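Local atomic coordinates of 4-methyl-5(B-hydroxyethyl)-thiazole monophosphate biosynthesis enzyme (Vibrio cholerae O1 biovar El Tor, PDB entry 3OT1), a protein that is of unknown function but belongs to the DJ-1/PfpI family and may act in thiazole monophosphate biosynthesis. Residues V29-R34 with A172-L177; A35-T40 with V180-H185; T165-A170 with A188-H193. One frame throughout, in Å; residues are numbered along the deposited sequence. Where two conformers were deposited one is given.

Contact 1: residues V29-R34 with A172-L177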
loop_
_atom_site.group_PDB
_atom_site.type_symbol
_atom_site.label_atom_id
_atom_site.label_comp_id
_atom_site.label_asym_id
_atom_site.label_seq_id
_atom_site.Cartn_x
_atom_site.Cartn_y
_atom_site.Cartn_z
ATOM N N VAL A 29 6.916 -3.669 -2.847
ATOM C CA VAL A 29 7.635 -4.788 -2.264
ATOM C C VAL A 29 6.720 -6.011 -2.113
ATOM O O VAL A 29 7.062 -7.108 -2.512
ATOM C CB VAL A 29 8.249 -4.393 -0.900
ATOM C CG1 VAL A 29 8.803 -5.617 -0.204
ATOM C CG2 VAL A 29 9.341 -3.320 -1.091
ATOM N N ASP A 30 5.563 -5.795 -1.504
ATOM C CA ASP A 30 4.624 -6.884 -1.208
ATOM C C ASP A 30 4.205 -7.573 -2.507
ATOM O O ASP A 30 4.263 -8.799 -2.626
ATOM C CB ASP A 30 3.439 -6.284 -0.426
ATOM C CG ASP A 30 2.405 -7.259 0.029
ATOM O OD1 ASP A 30 2.107 -8.257 -0.633
ATOM O OD2 ASP A 30 1.853 -6.950 1.116
ATOM N N THR A 31 3.788 -6.799 -3.495
ATOM C CA THR A 31 3.316 -7.377 -4.744
ATOM C C THR A 31 4.398 -8.192 -5.427
ATOM O O THR A 31 4.145 -9.292 -5.929
ATOM C CB THR A 31 2.742 -6.284 -5.674
ATOM O OG1 THR A 31 1.686 -5.599 -4.985
ATOM C CG2 THR A 31 2.165 -6.863 -6.949
ATOM N N LEU A 32 5.618 -7.681 -5.444
ATOM C CA LEU A 32 6.700 -8.440 -6.059
ATOM C C LEU A 32 7.046 -9.698 -5.273
ATOM O O LEU A 32 7.352 -10.719 -5.890
ATOM C CB LEU A 32 7.926 -7.540 -6.233
ATOM C CG LEU A 32 7.776 -6.396 -7.231
ATOM C CD1 LEU A 32 8.920 -5.391 -7.103
ATOM C CD2 LEU A 32 7.685 -6.958 -8.632
ATOM N N VAL A 33 6.975 -9.648 -3.946
ATOM C CA VAL A 33 7.195 -10.839 -3.146
ATOM C C VAL A 33 6.113 -11.902 -3.430
ATOM O O VAL A 33 6.397 -13.102 -3.490
ATOM C CB VAL A 33 7.312 -10.474 -1.647
ATOM C CG1 VAL A 33 7.270 -11.720 -0.796
ATOM C CG2 VAL A 33 8.602 -9.685 -1.404
ATOM N N ARG A 34 4.882 -11.470 -3.635
ATOM C CA ARG A 34 3.808 -12.366 -3.996
ATOM C C ARG A 34 4.073 -13.108 -5.296
ATOM O O ARG A 34 3.559 -14.210 -5.518
ATOM C CB ARG A 34 2.464 -11.625 -4.102
ATOM C CG ARG A 34 1.889 -11.201 -2.749
ATOM C CD ARG A 34 0.737 -10.239 -2.938
ATOM N NE ARG A 34 0.063 -9.919 -1.683
ATOM C CZ ARG A 34 -1.164 -10.279 -1.325
ATOM N NH1 ARG A 34 -1.938 -10.990 -2.128
ATOM N NH2 ARG A 34 -1.601 -9.874 -0.137
ATOM N N ALA A 172 2.328 -4.573 -13.486
ATOM C CA ALA A 172 2.942 -4.396 -14.807
ATOM C C ALA A 172 4.417 -4.789 -14.772
ATOM O O ALA A 172 4.924 -5.388 -15.723
ATOM C CB ALA A 172 2.805 -2.947 -15.253
HETATM N N MSE A 173 5.112 -4.464 -13.686
HETATM C CA MSE A 173 6.493 -4.907 -13.529
HETATM C C MSE A 173 6.597 -6.422 -13.599
HETATM O O MSE A 173 7.463 -6.959 -14.280
HETATM C CB MSE A 173 7.083 -4.462 -12.192
HETATM C CG MSE A 173 7.440 -3.012 -12.026
HETATM SE SE MSE A 173 8.328 -2.657 -10.363
HETATM C CE MSE A 173 9.560 -3.617 -10.797
ATOM N N ILE A 174 5.722 -7.111 -12.894
ATOM C CA ILE A 174 5.701 -8.571 -12.951
ATOM C C ILE A 174 5.456 -9.061 -14.369
ATOM O O ILE A 174 6.138 -9.986 -14.843
ATOM C CB ILE A 174 4.660 -9.161 -11.989
ATOM C CG1 ILE A 174 5.020 -8.860 -10.533
ATOM C CG2 ILE A 174 4.538 -10.681 -12.172
ATOM C CD1 ILE A 174 3.812 -8.958 -9.581
ATOM N N ALA A 175 4.478 -8.467 -15.045
ATOM C CA ALA A 175 4.166 -8.873 -16.413
ATOM C C ALA A 175 5.405 -8.735 -17.311
ATOM O O ALA A 175 5.695 -9.648 -18.110
ATOM C CB ALA A 175 2.997 -8.092 -16.955
ATOM N N LEU A 176 6.136 -7.631 -17.180
ATOM C CA LEU A 176 7.334 -7.396 -17.994
ATOM C C LEU A 176 8.452 -8.357 -17.665
ATOM O O LEU A 176 9.153 -8.841 -18.555
ATOM C CB LEU A 176 7.824 -5.955 -17.813
ATOM C CG LEU A 176 6.935 -4.894 -18.446
ATOM C CD1 LEU A 176 7.262 -3.529 -17.918
ATOM C CD2 LEU A 176 7.034 -4.913 -19.972
ATOM N N LEU A 177 8.656 -8.619 -16.383
ATOM C CA LEU A 177 9.813 -9.416 -15.935
ATOM C C LEU A 177 9.577 -10.921 -16.043
ATOM O O LEU A 177 10.515 -11.678 -16.262
ATOM C CB LEU A 177 10.180 -9.063 -14.503
ATOM C CG LEU A 177 10.783 -7.671 -14.309
ATOM C CD1 LEU A 177 10.838 -7.300 -12.847
ATOM C CD2 LEU A 177 12.154 -7.599 -14.959
#
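The helical turns carrying T31 and L32 and those carrying M173 and I174 pass each other with axes 10.2 Å apart and directions 37° from parallel, and their backbones come nearest at L32 and I174, where the CA atoms are 7.0 Å apart. No hydrogen bond crosses; four buried side chains make the joint. I174 does the reaching. With CG1 beside its own backbone N (chi1 -65°), it extends its terminal CD1 to 3.7 Å from T31 CG2 and also meets the carbonyl O of T31, touching side chain and backbone with one methyl. The other branch of T31 looks back along its own helix, where OG1 hydrogen-bonds to I27 O, and the methyl is the part that faces I174. L32 slides past I174 in the reverse direction, bringing its CD2 to 3.8 Å from I174 CG1. The second methyl of L32, CD1, lies 4.1 Å from CE of the selenomethionine M173, the two chains meeting at about a right angle. Away from this seam, D30 and R34 are tied one turn apart by a salt bridge: R34 NE donates to the syn side of D30 OD1 at 2.8 Å (N-H...O 149°), tilted somewhat out of the carboxylate plane, while OD1 lies close to the guanidinium plane. NH2 of R34 makes a further salt bridge to an acidic side chain of another chain. Helices 22-34 and 166-178 are thus joined by these apolar ends as neighbours on one face of the central sheet, as expected for the layered alpha/beta fold of the DJ-1 superfamily.

Contact 2: residues A35-T40 with V180-H185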
loop_
_atom_site.group_PDB
_atom_site.type_symbol
_atom_site.label_atom_id
_atom_site.label_comp_id
_atom_site.label_asym_id
_atom_site.label_seq_id
_atom_site.Cartn_x
_atom_site.Cartn_y
_atom_site.Cartn_z
ATOM N N ALA A 35 4.827 -12.457 -6.173
ATOM C CA ALA A 35 5.207 -13.007 -7.471
ATOM C C ALA A 35 6.458 -13.865 -7.409
ATOM O O ALA A 35 6.941 -14.306 -8.457
ATOM C CB ALA A 35 5.398 -11.876 -8.486
ATOM N N GLY A 36 6.981 -14.137 -6.220
ATOM C CA GLY A 36 8.131 -15.011 -6.067
ATOM C C GLY A 36 9.462 -14.316 -6.267
ATOM O O GLY A 36 10.491 -14.977 -6.379
ATOM N N PHE A 37 9.474 -12.984 -6.319
ATOM C CA PHE A 37 10.703 -12.266 -6.522
ATOM C C PHE A 37 11.431 -12.097 -5.159
ATOM O O PHE A 37 10.811 -12.108 -4.080
ATOM C CB PHE A 37 10.426 -10.920 -7.228
ATOM C CG PHE A 37 9.778 -11.016 -8.638
ATOM C CD1 PHE A 37 9.614 -12.218 -9.327
ATOM C CD2 PHE A 37 9.392 -9.856 -9.284
ATOM C CE1 PHE A 37 9.051 -12.241 -10.612
ATOM C CE2 PHE A 37 8.836 -9.869 -10.562
ATOM C CZ PHE A 37 8.674 -11.060 -11.230
ATOM N N GLN A 38 12.750 -11.962 -5.233
ATOM C CA GLN A 38 13.561 -11.622 -4.079
ATOM C C GLN A 38 13.782 -10.123 -4.090
ATOM O O GLN A 38 14.450 -9.597 -4.975
ATOM C CB GLN A 38 14.904 -12.353 -4.141
ATOM C CG GLN A 38 14.803 -13.880 -3.969
ATOM C CD GLN A 38 14.384 -14.304 -2.557
ATOM O OE1 GLN A 38 13.373 -14.997 -2.366
ATOM N NE2 GLN A 38 15.150 -13.873 -1.560
ATOM N N VAL A 39 13.223 -9.452 -3.094
ATOM C CA VAL A 39 13.184 -7.986 -3.065
ATOM C C VAL A 39 14.040 -7.472 -1.943
ATOM O O VAL A 39 13.876 -7.856 -0.789
ATOM C CB VAL A 39 11.738 -7.476 -2.893
ATOM C CG1 VAL A 39 11.717 -5.950 -2.911
ATOM C CG2 VAL A 39 10.798 -8.083 -3.962
ATOM N N THR A 40 14.972 -6.590 -2.280
ATOM C CA THR A 40 15.857 -5.949 -1.335
ATOM C C THR A 40 15.487 -4.476 -1.208
ATOM O O THR A 40 15.566 -3.727 -2.181
ATOM C CB THR A 40 17.297 -6.025 -1.836
ATOM O OG1 THR A 40 17.653 -7.397 -1.966
ATOM C CG2 THR A 40 18.262 -5.330 -0.896
ATOM N N VAL A 180 2.808 -12.160 -18.428
ATOM C CA VAL A 180 1.481 -11.762 -17.993
ATOM C C VAL A 180 0.765 -12.896 -17.231
ATOM O O VAL A 180 -0.063 -12.614 -16.372
ATOM C CB VAL A 180 0.644 -11.208 -19.172
ATOM C CG1 VAL A 180 0.116 -12.336 -20.016
ATOM C CG2 VAL A 180 -0.475 -10.282 -18.650
ATOM N N GLU A 181 1.072 -14.159 -17.513
ATOM C CA GLU A 181 0.402 -15.220 -16.805
ATOM C C GLU A 181 0.654 -15.147 -15.290
ATOM O O GLU A 181 -0.275 -15.194 -14.503
ATOM C CB GLU A 181 0.814 -16.568 -17.398
ATOM C CG GLU A 181 0.145 -17.745 -16.734
ATOM C CD GLU A 181 0.626 -19.073 -17.302
ATOM O OE1 GLU A 181 1.521 -19.075 -18.168
ATOM O OE2 GLU A 181 0.097 -20.119 -16.925
ATOM N N LEU A 182 1.900 -15.021 -14.873
ATOM C CA LEU A 182 2.189 -14.872 -13.463
ATOM C C LEU A 182 1.529 -13.595 -12.919
ATOM O O LEU A 182 0.945 -13.610 -11.826
ATOM C CB LEU A 182 3.680 -14.830 -13.211
ATOM C CG LEU A 182 4.102 -14.686 -11.747
ATOM C CD1 LEU A 182 3.551 -15.799 -10.842
ATOM C CD2 LEU A 182 5.590 -14.579 -11.628
ATOM N N ALA A 183 1.620 -12.485 -13.643
ATOM C CA ALA A 183 1.003 -11.247 -13.173
ATOM C C ALA A 183 -0.495 -11.448 -12.927
ATOM O O ALA A 183 -1.017 -10.974 -11.928
ATOM C CB ALA A 183 1.265 -10.115 -14.162
ATOM N N GLN A 184 -1.169 -12.153 -13.837
ATOM C CA GLN A 184 -2.610 -12.410 -13.675
ATOM C C GLN A 184 -2.886 -13.252 -12.441
ATOM O O GLN A 184 -3.856 -12.997 -11.714
ATOM C CB GLN A 184 -3.176 -13.114 -14.894
ATOM C CG GLN A 184 -3.209 -12.256 -16.133
ATOM C CD GLN A 184 -3.579 -13.078 -17.371
ATOM O OE1 GLN A 184 -3.041 -14.174 -17.600
ATOM N NE2 GLN A 184 -4.493 -12.564 -18.160
ATOM N N HIS A 185 -2.060 -14.264 -12.195
ATOM C CA HIS A 185 -2.253 -15.118 -11.049
ATOM C C HIS A 185 -2.025 -14.358 -9.758
ATOM O O HIS A 185 -2.741 -14.590 -8.786
ATOM C CB HIS A 185 -1.344 -16.351 -11.129
ATOM C CG HIS A 185 -1.838 -17.413 -12.067
ATOM N ND1 HIS A 185 -2.441 -18.572 -11.628
ATOM C CD2 HIS A 185 -1.870 -17.466 -13.419
ATOM C CE1 HIS A 185 -2.766 -19.317 -12.667
ATOM N NE2 HIS A 185 -2.446 -18.664 -13.768
#
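A Schellman motif ends helix 22-34, and the turn it makes through A35, G36 and F37 is where L182 of helix 180-187 comes in. The backbone N of F37 returns to within 3.1 Å of L32 O. The N of G36 is directed to V33 O. G36 is the C-prime residue with a positive phi of 84°, a backbone shape in which a CB would jam against the carbonyl O of A35. Across the contact, one methyl does all the touching. L182 holds CG anti to its backbone N (chi1 -179°), and CD2 runs on from there as the extended end of the chain. That CD2 stands 3.5 Å from A35 O, a van der Waals touch against the carbonyl, and 4.1 Å from A35 CB. It also approaches F37 CE1 at 4.3 Å, obliquely to the ring, in one of the two conformers modelled for F37. In that conformer A35 CB lies over the centre of the ring, 4.1 Å above its plane, and the alanine methyl therefore has the phenyl on one flank and the leucine on another. The turn is the return leg of a beta-alpha-beta crossover: strand 11-16 leads to helix 22-34, and the chain comes back into the sheet at strand 38-43, parallel to and beside the first strand. Q38 and T40 already share backbone hydrogen bonds with that strand, notably with I12. From helix 166-178, I174 packs against both A35 and F37, and A178 and I12 add further contacts to the phenyl ring.

Contact 3: residues T165-A170 with A188-H193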
loop_
_atom_site.group_PDB
_atom_site.type_symbol
_atom_site.label_atom_id
_atom_site.label_comp_id
_atom_site.label_asym_id
_atom_site.label_seq_id
_atom_site.Cartn_x
_atom_site.Cartn_y
_atom_site.Cartn_z
ATOM N N THR A 165 -2.144 4.205 -8.368
ATOM C CA THR A 165 -1.671 3.399 -9.497
ATOM C C THR A 165 -0.579 2.415 -9.104
ATOM O O THR A 165 -0.068 1.700 -9.964
ATOM C CB THR A 165 -1.172 4.285 -10.681
ATOM O OG1 THR A 165 0.043 4.931 -10.302
ATOM C CG2 THR A 165 -2.232 5.302 -11.128
ATOM N N ALA A 166 -0.214 2.348 -7.830
ATOM C CA ALA A 166 0.943 1.586 -7.426
ATOM C C ALA A 166 0.755 0.077 -7.646
ATOM O O ALA A 166 1.687 -0.611 -8.028
ATOM C CB ALA A 166 1.345 1.896 -5.984
ATOM N N LEU A 167 -0.440 -0.437 -7.343
ATOM C CA LEU A 167 -0.709 -1.842 -7.578
ATOM C C LEU A 167 -0.636 -2.176 -9.081
ATOM O O LEU A 167 -0.018 -3.161 -9.496
ATOM C CB LEU A 167 -2.056 -2.168 -6.980
ATOM C CG LEU A 167 -2.495 -3.607 -7.010
ATOM C CD1 LEU A 167 -1.392 -4.521 -6.553
ATOM C CD2 LEU A 167 -3.758 -3.784 -6.154
ATOM N N GLU A 168 -1.263 -1.337 -9.909
ATOM C CA GLU A 168 -1.205 -1.498 -11.357
ATOM C C GLU A 168 0.238 -1.491 -11.845
ATOM O O GLU A 168 0.618 -2.298 -12.688
ATOM C CB GLU A 168 -1.972 -0.359 -12.036
ATOM C CG GLU A 168 -3.463 -0.419 -11.822
ATOM C CD GLU A 168 -4.097 0.946 -11.981
ATOM O OE1 GLU A 168 -4.263 1.386 -13.123
ATOM O OE2 GLU A 168 -4.405 1.596 -10.963
ATOM N N PHE A 169 1.045 -0.599 -11.307
ATOM C CA PHE A 169 2.462 -0.463 -11.650
ATOM C C PHE A 169 3.244 -1.715 -11.269
ATOM O O PHE A 169 4.030 -2.239 -12.077
ATOM C CB PHE A 169 2.966 0.785 -10.914
ATOM C CG PHE A 169 4.461 0.980 -10.842
ATOM C CD1 PHE A 169 5.191 1.413 -11.935
ATOM C CD2 PHE A 169 5.115 0.875 -9.633
ATOM C CE1 PHE A 169 6.511 1.716 -11.810
ATOM C CE2 PHE A 169 6.454 1.153 -9.515
ATOM C CZ PHE A 169 7.155 1.567 -10.614
ATOM N N ALA A 170 3.109 -2.176 -10.023
ATOM C CA ALA A 170 3.827 -3.357 -9.572
ATOM C C ALA A 170 3.430 -4.605 -10.388
ATOM O O ALA A 170 4.292 -5.417 -10.733
ATOM C CB ALA A 170 3.625 -3.569 -8.090
ATOM N N ALA A 188 -5.151 -11.771 -9.177
ATOM C CA ALA A 188 -6.502 -12.237 -8.907
ATOM C C ALA A 188 -6.890 -12.090 -7.419
ATOM O O ALA A 188 -7.954 -11.527 -7.102
ATOM C CB ALA A 188 -6.674 -13.684 -9.411
ATOM N N PRO A 189 -6.044 -12.537 -6.482
ATOM C CA PRO A 189 -6.392 -12.377 -5.046
ATOM C C PRO A 189 -6.375 -10.991 -4.481
ATOM O O PRO A 189 -6.710 -10.791 -3.310
ATOM C CB PRO A 189 -5.262 -13.129 -4.330
ATOM C CG PRO A 189 -4.668 -13.962 -5.318
ATOM C CD PRO A 189 -4.820 -13.327 -6.647
HETATM N N MSE A 190 -6.030 -10.030 -5.262
HETATM C CA MSE A 190 -5.815 -8.801 -4.651
HETATM C C MSE A 190 -7.076 -7.920 -4.688
HETATM O O MSE A 190 -7.076 -6.877 -4.070
HETATM C CB MSE A 190 -4.547 -8.240 -5.238
HETATM C CG MSE A 190 -3.407 -9.246 -5.097
HETATM SE SE MSE A 190 -1.784 -8.477 -5.713
HETATM C CE MSE A 190 -1.447 -7.265 -4.252
ATOM N N VAL A 191 -8.158 -8.370 -5.341
ATOM C CA VAL A 191 -9.452 -7.645 -5.382
ATOM C C VAL A 191 -9.242 -6.261 -6.000
ATOM O O VAL A 191 -9.715 -5.236 -5.511
ATOM C CB VAL A 191 -10.213 -7.588 -4.014
ATOM C CG1 VAL A 191 -11.681 -7.336 -4.261
ATOM C CG2 VAL A 191 -10.015 -8.894 -3.235
ATOM N N LEU A 192 -8.520 -6.246 -7.125
ATOM C CA LEU A 192 -8.443 -5.059 -7.969
ATOM C C LEU A 192 -9.840 -4.660 -8.407
ATOM O O LEU A 192 -10.735 -5.487 -8.480
ATOM C CB LEU A 192 -7.622 -5.333 -9.236
ATOM C CG LEU A 192 -6.101 -5.283 -9.135
ATOM C CD1 LEU A 192 -5.530 -6.393 -8.283
ATOM C CD2 LEU A 192 -5.520 -5.305 -10.543
ATOM N N HIS A 193 -9.977 -3.384 -8.754
ATOM C CA HIS A 193 -11.162 -2.949 -9.427
ATOM C C HIS A 193 -11.181 -3.704 -10.762
ATOM O O HIS A 193 -10.138 -3.905 -11.389
ATOM C CB HIS A 193 -11.148 -1.426 -9.661
ATOM C CG HIS A 193 -12.426 -0.909 -10.244
ATOM N ND1 HIS A 193 -12.728 -1.026 -11.580
ATOM C CD2 HIS A 193 -13.508 -0.347 -9.657
ATOM C CE1 HIS A 193 -13.940 -0.547 -11.796
ATOM N NE2 HIS A 193 -14.432 -0.115 -10.644
#
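L167 is the side chain that meets M190 and L192, and it can be followed outward from helix 166-178. Its CB bond points toward 188-193, and chi1 of -175° sets CG beside the carbonyl carbon, with the two methyls divided between M190 and L192. L167 CG itself is still 4.3 Å from L192 CD1; the close touching is left to the methyls, each with its own partner. L167 CD1 meets CE of selenomethionine M190 at 3.6 Å and its SE at 4.1 Å. The M190 chain bends at its last torsion (chi3 73°) and brings CE against this methyl. The other methyl, L167 CD2, lies 3.8 Å from L192 CD1 and 4.1 Å from L192 CG. Both pairs cross at a slant and are purely apolar. L167, M190 and L192 were each modelled in two conformers, so the fine detail belongs to one set of them. V191, between the two partners, has a positive phi and its CB points away, while those of M190 and L192 point toward the helix. Next to L167, E168 OE2 makes a salt bridge to R148 and takes a hydrogen bond from Q196, whose OE1 receives H193 N, while the H193 side chain N-caps helix 194-201 through ND1. On the side facing another chain, P189 O and L192 O each accept a hydrogen bond from it. Three buried side chains thus fasten the linker between helices 180-187 and 194-201 to a sheet-flanking helix of the DJ-1-type alpha/beta fold, right beside the subunit interface.

Helix 166-178 links contacts 1 and 3, and T31 connects them directly by packing on both L167 and M190. Contacts 1 and 2 share the end of helix 22-34, their centres about 4 Å apart. None has a hydrogen bond between its segments; contacts 1 and 2 also press a methyl against a backbone carbonyl, while contact 3 touches through side chains alone. The centres of contacts 2 and 3 lie about 15 and 14 Å from that of the chain, against about 10 Å for contact 1. Contact 2 is still mostly buried, with only L182 partly exposed; contact 3 is buried yet borders the second subunit, which also reaches helix 22-34 through R34.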